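PDB 4OPM: lipase from Acinetobacter baumannii, which probably hydrolyses the ester bonds of triacylglycerols, using an alpha/beta hydrolase fold. Local coordinates for residues K25-G30 and V105-L110; V267-V272 and L278-L283. One frame throughout, in Å; residues are numbered along the deposited sequence. Where two conformers were deposited one is given.

Contact 1: residues K25-G30 and V105-L110; sequences KSLKVG and VEAANL
Val29 and Leu27 reach from the edge strand toward Ala107 and Ala108, where helix 94-107 runs out. The close part is small: methyl groups against methyls and one peptide link, with no hydrogen bond across. CG2 of Val29 meets CB of Ala107 at 3.5 Å, while the other branch, CG1, stands a little farther from that same methyl, at 4.0 Å, so the alanine faces both arms of the valine. Leu27 has CG anti to its own backbone N (chi1 -177°), a setting that carries CD2 across to the helix end. There CD2 of Leu27 lies 3.7 Å from the backbone N of Ala108 and touches CB of Ala107 at 3.9 Å; one methyl thus covers the peptide link between the two alanines. Strand 22-29 is an outermost strand of the mixed alpha/beta hydrolase sheet, paired antiparallel with 32-39, and the contact joins this margin to the C-terminal turn of a helix packed on the sheet. That turn closes in a Schellman motif: Asn109 takes a positive phi (56°), with Asn109 N bonded to Glu106 O and Leu110 N to Val105 O. Packing is looser at the methyl of Ala108, whose CB is 4.2 Å from Leu27 CD2. Around this patch the surface is polar: the side chain of Lys28 starts off away from the helix, and Glu106 forms a salt bridge with Arg103 on its own helix.

Contact 2: residues V267-V272 and L278-L283; sequences VILENV and LEAEQL
With chi1 of -61°, Leu269 sets CG beside its backbone N, and the extended second torsion carries CD1 out to the helical segment; Glu279 starts in the same way (chi1 -62°) and runs extended to CD, which brings its carboxylate alongside Val272. CD1 of Leu269 touches CB of Ala280 at 3.9 Å and CB of Leu283 at 4.1 Å. Val272 divides its branches: CG2 meets CB of Ala280, again at 3.9 Å, while CG1 lies against the acid, 4.0 Å from Glu279 CD. The two side chains run past each other in opposite directions, and Glu279 OE1 comes to 3.6 Å from Val272 CA. Ala280 sits at the break between helices 276-279 and 281-298, as N-cap of the second, and its methyl rests against both Leu269 and Val272, the ends of a type II turn that leaves the last strand of the sheet. Backbone N-H groups grip the buried carboxylate: Phe183, Asn184 and Gly273 on OE1, Met275 on OE2. It thereby ties the chain on both sides of His274, the probable histidine of a Ser-His-Asp triad, to the loop holding Phe183 and Asn184, and the four bonds would be expected to stabilise a negative charge in an otherwise apolar contact.

Overall arrangement
The two contacts lie on opposite sides of the chain's centre, their centres about 32 Å apart, yet both reach the same sheet. Contact 1 involves edge strand 22-29 and contact 2 the other, 267-269; each sets that margin against helical chain. Contact 1 is a surface contact made by aliphatic side chains, one of them resting on a peptide link, joining parts distant in sequence. Contact 2 is largely buried and covers more area, 233 Å² against 135 Å², though its segments are close in sequence. Neither has a hydrogen bond between segments. What separates them chemically is the acid that contact 2 encloses near the presumed active site, whereas the charges bordering contact 1 stay at the surface.

Contact 1: residues K25-G30 and V105-L110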
ATOM      1  N   LYS A  25      -4.364   9.645  14.139  1.00 17.67           N
ATOM      2  CA  LYS A  25      -5.762   9.720  14.533  1.00 18.59           C
ATOM      3  C   LYS A  25      -6.321   8.315  14.692  1.00 21.40           C
ATOM      4  O   LYS A  25      -5.703   7.334  14.252  1.00 20.58           O
ATOM      5  CB  LYS A  25      -6.568  10.543  13.508  1.00 21.85           C
ATOM      6  CG  LYS A  25      -6.225  12.042  13.573  1.00 26.69           C
ATOM      7  CD  LYS A  25      -7.289  12.935  13.029  1.00 33.85           C
ATOM      8  CE  LYS A  25      -6.836  14.378  13.064  1.00 40.57           C
ATOM      9  NZ  LYS A  25      -7.788  15.268  12.349  1.00 42.57           N
ATOM     10  N   SER A  26      -7.478   8.228  15.356  1.00 18.36           N
ATOM     11  CA  SER A  26      -8.161   6.970  15.615  0.60 18.91           C
ATOM     12  C   SER A  26      -9.653   7.126  15.332  1.00 22.33           C
ATOM     13  O   SER A  26     -10.221   8.182  15.630  1.00 21.52           O
ATOM     14  CB  SER A  26      -7.925   6.540  17.062  0.60 24.20           C
ATOM     15  OG  SER A  26      -8.602   5.340  17.390  0.60 30.47           O
ATOM     16  N   LEU A  27     -10.287   6.096  14.781  1.00 19.87           N
ATOM     17  CA  LEU A  27     -11.718   6.160  14.511  1.00 20.40           C
ATOM     18  C   LEU A  27     -12.350   4.776  14.652  1.00 23.70           C
ATOM     19  O   LEU A  27     -11.909   3.828  13.996  1.00 22.59           O
ATOM     20  CB  LEU A  27     -11.962   6.739  13.097  1.00 20.56           C
ATOM     21  CG  LEU A  27     -13.429   6.956  12.665  1.00 26.13           C
ATOM     22  CD1 LEU A  27     -14.111   8.043  13.511  1.00 27.22           C
ATOM     23  CD2 LEU A  27     -13.499   7.324  11.201  1.00 28.98           C
ATOM     24  N   LYS A  28     -13.365   4.659  15.521  1.00 21.44           N
ATOM     25  CA  LYS A  28     -14.053   3.381  15.679  1.00 21.82           C
ATOM     26  C   LYS A  28     -15.183   3.326  14.659  1.00 25.52           C
ATOM     27  O   LYS A  28     -16.008   4.243  14.578  1.00 25.93           O
ATOM     28  CB  LYS A  28     -14.544   3.157  17.118  1.00 25.49           C
ATOM     29  CG  LYS A  28     -15.116   1.745  17.339  1.00 36.67           C
ATOM     30  CD  LYS A  28     -15.615   1.544  18.756  1.00 46.23           C
ATOM     31  CE  LYS A  28     -16.397   0.257  18.920  1.00 55.91           C
ATOM     32  NZ  LYS A  28     -15.515  -0.940  18.969  1.00 63.39           N
ATOM     33  N   VAL A  29     -15.148   2.290  13.815  1.00 21.67           N
ATOM     34  CA  VAL A  29     -16.128   2.035  12.756  1.00 22.14           C
ATOM     35  C   VAL A  29     -16.591   0.582  12.927  1.00 27.53           C
ATOM     36  O   VAL A  29     -15.820  -0.344  12.661  1.00 25.93           O
ATOM     37  CB  VAL A  29     -15.552   2.308  11.335  1.00 25.15           C
ATOM     38  CG1 VAL A  29     -16.640   2.209  10.262  1.00 25.62           C
ATOM     39  CG2 VAL A  29     -14.834   3.656  11.262  1.00 24.37           C
ATOM     40  N   GLY A  30     -17.817   0.398  13.413  1.00 26.77           N
ATOM     41  CA  GLY A  30     -18.345  -0.931  13.693  1.00 26.80           C
ATOM     42  C   GLY A  30     -17.470  -1.624  14.720  1.00 30.60           C
ATOM     43  O   GLY A  30     -17.175  -1.045  15.769  1.00 30.23           O
ATOM     44  N   VAL A 105     -13.935   5.128   4.992  1.00 19.66           N
ATOM     45  CA  VAL A 105     -13.997   6.353   4.163  1.00 19.19           C
ATOM     46  C   VAL A 105     -15.315   7.112   4.469  1.00 23.77           C
ATOM     47  O   VAL A 105     -15.305   8.336   4.637  1.00 23.62           O
ATOM     48  CB  VAL A 105     -13.842   6.033   2.651  1.00 22.33           C
ATOM     49  CG1 VAL A 105     -14.246   7.219   1.772  1.00 22.59           C
ATOM     50  CG2 VAL A 105     -12.412   5.589   2.331  1.00 20.30           C
ATOM     51  N   GLU A 106     -16.421   6.371   4.579  1.00 21.43           N
ATOM     52  CA  GLU A 106     -17.733   6.942   4.901  1.00 22.13           C
ATOM     53  C   GLU A 106     -17.742   7.542   6.321  1.00 27.31           C
ATOM     54  O   GLU A 106     -18.190   8.677   6.505  1.00 27.61           O
ATOM     55  CB  GLU A 106     -18.818   5.869   4.765  1.00 23.94           C
ATOM     56  CG  GLU A 106     -19.107   5.489   3.320  1.00 33.55           C
ATOM     57  CD  GLU A 106     -20.172   4.428   3.111  1.00 52.52           C
ATOM     58  OE1 GLU A 106     -20.478   3.684   4.070  1.00 44.77           O
ATOM     59  OE2 GLU A 106     -20.675   4.319   1.970  1.00 51.48           O
ATOM     60  N   ALA A 107     -17.230   6.793   7.315  1.00 25.12           N
ATOM     61  CA  ALA A 107     -17.192   7.251   8.712  1.00 25.76           C
ATOM     62  C   ALA A 107     -16.221   8.428   8.911  1.00 28.09           C
ATOM     63  O   ALA A 107     -16.467   9.284   9.764  1.00 27.67           O
ATOM     64  CB  ALA A 107     -16.812   6.104   9.625  1.00 26.65           C
ATOM     65  N   ALA A 108     -15.161   8.506   8.089  1.00 22.49           N
ATOM     66  CA  ALA A 108     -14.172   9.598   8.155  1.00 21.70           C
ATOM     67  C   ALA A 108     -14.714  10.865   7.460  1.00 24.78           C
ATOM     68  O   ALA A 108     -14.055  11.900   7.466  1.00 24.00           O
ATOM     69  CB  ALA A 108     -12.849   9.170   7.522  1.00 21.32           C
ATOM     70  N   ASN A 109     -15.926  10.742   6.861  1.00 24.21           N
ATOM     71  CA  ASN A 109     -16.661  11.780   6.141  0.50 25.02           C
ATOM     72  C   ASN A 109     -15.834  12.391   4.996  1.00 29.41           C
ATOM     73  O   ASN A 109     -15.807  13.611   4.793  1.00 28.17           O
ATOM     74  CB  ASN A 109     -17.200  12.840   7.104  0.50 25.42           C
ATOM     75  CG  ASN A 109     -18.448  12.341   7.779  0.50 44.00           C
ATOM     76  OD1 ASN A 109     -18.411  11.783   8.880  0.50 33.10           O
ATOM     77  ND2 ASN A 109     -19.563  12.421   7.070  0.50 39.56           N
ATOM     78  N   LEU A 110     -15.186  11.506   4.217  1.00 28.11           N
ATOM     79  CA  LEU A 110     -14.408  11.858   3.026  1.00 28.80           C
ATOM     80  C   LEU A 110     -15.359  11.662   1.838  1.00 37.08           C
ATOM     81  O   LEU A 110     -15.526  10.541   1.340  1.00 37.00           O
ATOM     82  CB  LEU A 110     -13.128  10.999   2.909  1.00 27.62           C
ATOM     83  CG  LEU A 110     -12.195  10.959   4.122  1.00 32.31           C
ATOM     84  CD1 LEU A 110     -11.227   9.804   3.995  1.00 32.00           C
ATOM     85  CD2 LEU A 110     -11.458  12.297   4.319  1.00 34.68           C
TER

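Contact 2: residues V267-V272 and L278-L283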
ATOM      1  N   VAL A 267       5.324   3.781 -15.684  1.00 18.78           N
ATOM      2  CA  VAL A 267       6.639   4.348 -15.372  1.00 18.14           C
ATOM      3  C   VAL A 267       7.466   3.218 -14.772  1.00 20.47           C
ATOM      4  O   VAL A 267       7.068   2.638 -13.747  1.00 18.99           O
ATOM      5  CB  VAL A 267       6.541   5.562 -14.414  1.00 23.14           C
ATOM      6  CG1 VAL A 267       7.931   6.030 -13.974  1.00 23.53           C
ATOM      7  CG2 VAL A 267       5.756   6.703 -15.044  1.00 23.48           C
ATOM      8  N   ILE A 268       8.601   2.897 -15.404  1.00 18.19           N
ATOM      9  CA  ILE A 268       9.461   1.810 -14.935  1.00 18.03           C
ATOM     10  C   ILE A 268      10.745   2.393 -14.388  1.00 22.16           C
ATOM     11  O   ILE A 268      11.533   2.982 -15.139  1.00 21.50           O
ATOM     12  CB  ILE A 268       9.723   0.752 -16.042  1.00 21.94           C
ATOM     13  CG1 ILE A 268       8.401   0.256 -16.718  1.00 23.07           C
ATOM     14  CG2 ILE A 268      10.602  -0.401 -15.516  1.00 21.77           C
ATOM     15  CD1 ILE A 268       7.323  -0.319 -15.807  1.00 26.61           C
ATOM     16  N   LEU A 269      10.939   2.257 -13.070  1.00 17.96           N
ATOM     17  CA  LEU A 269      12.121   2.806 -12.411  1.00 16.19           C
ATOM     18  C   LEU A 269      13.267   1.808 -12.443  1.00 19.25           C
ATOM     19  O   LEU A 269      13.157   0.717 -11.882  1.00 17.37           O
ATOM     20  CB  LEU A 269      11.813   3.239 -10.953  1.00 15.48           C
ATOM     21  CG  LEU A 269      10.743   4.337 -10.746  1.00 18.93           C
ATOM     22  CD1 LEU A 269      10.682   4.768  -9.281  1.00 17.55           C
ATOM     23  CD2 LEU A 269      10.993   5.571 -11.639  1.00 20.11           C
ATOM     24  N   GLU A 270      14.395   2.184 -13.100  1.00 17.35           N
ATOM     25  CA  GLU A 270      15.573   1.314 -13.120  1.00 17.40           C
ATOM     26  C   GLU A 270      16.170   1.236 -11.704  1.00 20.21           C
ATOM     27  O   GLU A 270      16.059   2.205 -10.940  1.00 19.89           O
ATOM     28  CB  GLU A 270      16.635   1.872 -14.096  1.00 19.36           C
ATOM     29  CG  GLU A 270      16.233   1.814 -15.562  1.00 32.24           C
ATOM     30  CD  GLU A 270      16.005   0.433 -16.147  1.00 59.72           C
ATOM     31  OE1 GLU A 270      16.769  -0.502 -15.808  1.00 53.62           O
ATOM     32  OE2 GLU A 270      15.059   0.291 -16.955  1.00 61.51           O
ATOM     33  N   ASN A 271      16.802   0.100 -11.357  1.00 17.37           N
ATOM     34  CA  ASN A 271      17.504  -0.105 -10.082  1.00 16.26           C
ATOM     35  C   ASN A 271      16.596   0.102  -8.857  1.00 18.25           C
ATOM     36  O   ASN A 271      17.047   0.573  -7.818  1.00 17.19           O
ATOM     37  CB  ASN A 271      18.745   0.808  -9.990  1.00 17.82           C
ATOM     38  CG  ASN A 271      19.731   0.508 -11.095  1.00 30.90           C
ATOM     39  OD1 ASN A 271      20.058  -0.647 -11.363  1.00 27.50           O
ATOM     40  ND2 ASN A 271      20.112   1.529 -11.842  1.00 26.21           N
ATOM     41  N   VAL A 272      15.328  -0.287  -8.995  1.00 13.94           N
ATOM     42  CA  VAL A 272      14.327  -0.203  -7.930  1.00 12.90           C
ATOM     43  C   VAL A 272      13.578  -1.539  -7.914  1.00 16.74           C
ATOM     44  O   VAL A 272      13.316  -2.098  -8.981  1.00 16.37           O
ATOM     45  CB  VAL A 272      13.380   1.020  -8.145  1.00 15.78           C
ATOM     46  CG1 VAL A 272      12.174   0.967  -7.204  1.00 15.82           C
ATOM     47  CG2 VAL A 272      14.136   2.341  -7.962  1.00 14.94           C
ATOM     48  N   LEU A 278       9.532   3.604  -0.841  1.00 14.08           N
ATOM     49  CA  LEU A 278      10.634   3.725   0.136  1.00 14.53           C
ATOM     50  C   LEU A 278      12.004   3.731  -0.552  1.00 16.81           C
ATOM     51  O   LEU A 278      12.956   4.270   0.011  1.00 17.34           O
ATOM     52  CB  LEU A 278      10.590   2.592   1.180  1.00 14.51           C
ATOM     53  CG  LEU A 278       9.439   2.630   2.217  1.00 19.22           C
ATOM     54  CD1 LEU A 278       9.589   1.483   3.204  1.00 21.76           C
ATOM     55  CD2 LEU A 278       9.427   3.925   3.000  1.00 19.86           C
ATOM     56  N   GLU A 279      12.107   3.157  -1.769  1.00 13.00           N
ATOM     57  CA  GLU A 279      13.401   3.088  -2.478  1.00 12.15           C
ATOM     58  C   GLU A 279      13.689   4.322  -3.352  1.00 17.55           C
ATOM     59  O   GLU A 279      14.853   4.578  -3.675  1.00 18.49           O
ATOM     60  CB  GLU A 279      13.436   1.863  -3.399  1.00 13.05           C
ATOM     61  CG  GLU A 279      13.321   0.513  -2.701  1.00 14.85           C
ATOM     62  CD  GLU A 279      13.260  -0.641  -3.691  1.00 15.75           C
ATOM     63  OE1 GLU A 279      14.263  -0.860  -4.412  1.00 15.93           O
ATOM     64  OE2 GLU A 279      12.189  -1.288  -3.789  1.00 15.45           O
ATOM     65  N   ALA A 280      12.640   5.025  -3.805  1.00 14.82           N
ATOM     66  CA  ALA A 280      12.792   6.138  -4.763  1.00 14.58           C
ATOM     67  C   ALA A 280      11.633   7.137  -4.650  1.00 16.01           C
ATOM     68  O   ALA A 280      11.018   7.489  -5.664  1.00 13.55           O
ATOM     69  CB  ALA A 280      12.857   5.558  -6.180  1.00 15.20           C
ATOM     70  N   GLU A 281      11.345   7.626  -3.418  1.00 12.60           N
ATOM     71  CA  GLU A 281      10.170   8.496  -3.205  1.00 13.02           C
ATOM     72  C   GLU A 281      10.192   9.782  -4.051  1.00 15.92           C
ATOM     73  O   GLU A 281       9.125  10.231  -4.481  1.00 14.35           O
ATOM     74  CB  GLU A 281       9.953   8.833  -1.718  1.00 14.66           C
ATOM     75  CG  GLU A 281      10.957   9.837  -1.145  1.00 18.07           C
ATOM     76  CD  GLU A 281      12.328   9.310  -0.765  1.00 28.62           C
ATOM     77  OE1 GLU A 281      12.660   8.155  -1.110  1.00 18.74           O
ATOM     78  OE2 GLU A 281      13.074  10.065  -0.100  1.00 26.98           O
ATOM     79  N   GLN A 282      11.382  10.370  -4.312  1.00 12.79           N
ATOM     80  CA  GLN A 282      11.422  11.611  -5.097  1.00 11.60           C
ATOM     81  C   GLN A 282      11.060  11.334  -6.562  1.00 15.55           C
ATOM     82  O   GLN A 282      10.390  12.154  -7.201  1.00 15.52           O
ATOM     83  CB  GLN A 282      12.792  12.284  -4.970  1.00 12.31           C
ATOM     84  CG  GLN A 282      13.094  12.721  -3.526  1.00 14.12           C
ATOM     85  CD  GLN A 282      14.576  12.905  -3.270  1.00 20.27           C
ATOM     86  OE1 GLN A 282      15.357  13.200  -4.178  1.00 14.99           O
ATOM     87  NE2 GLN A 282      14.983  12.762  -2.006  1.00 16.88           N
ATOM     88  N   LEU A 283      11.462  10.165  -7.074  1.00 12.79           N
ATOM     89  CA  LEU A 283      11.140   9.739  -8.444  1.00 14.07           C
ATOM     90  C   LEU A 283       9.656   9.376  -8.562  1.00 17.31           C
ATOM     91  O   LEU A 283       9.044   9.638  -9.594  1.00 17.30           O
ATOM     92  CB  LEU A 283      12.038   8.577  -8.886  1.00 14.29           C
ATOM     93  CG  LEU A 283      13.568   8.910  -8.865  1.00 18.30           C
ATOM     94  CD1 LEU A 283      14.383   7.770  -9.451  1.00 19.90           C
ATOM     95  CD2 LEU A 283      13.887  10.225  -9.613  1.00 17.12           C
TER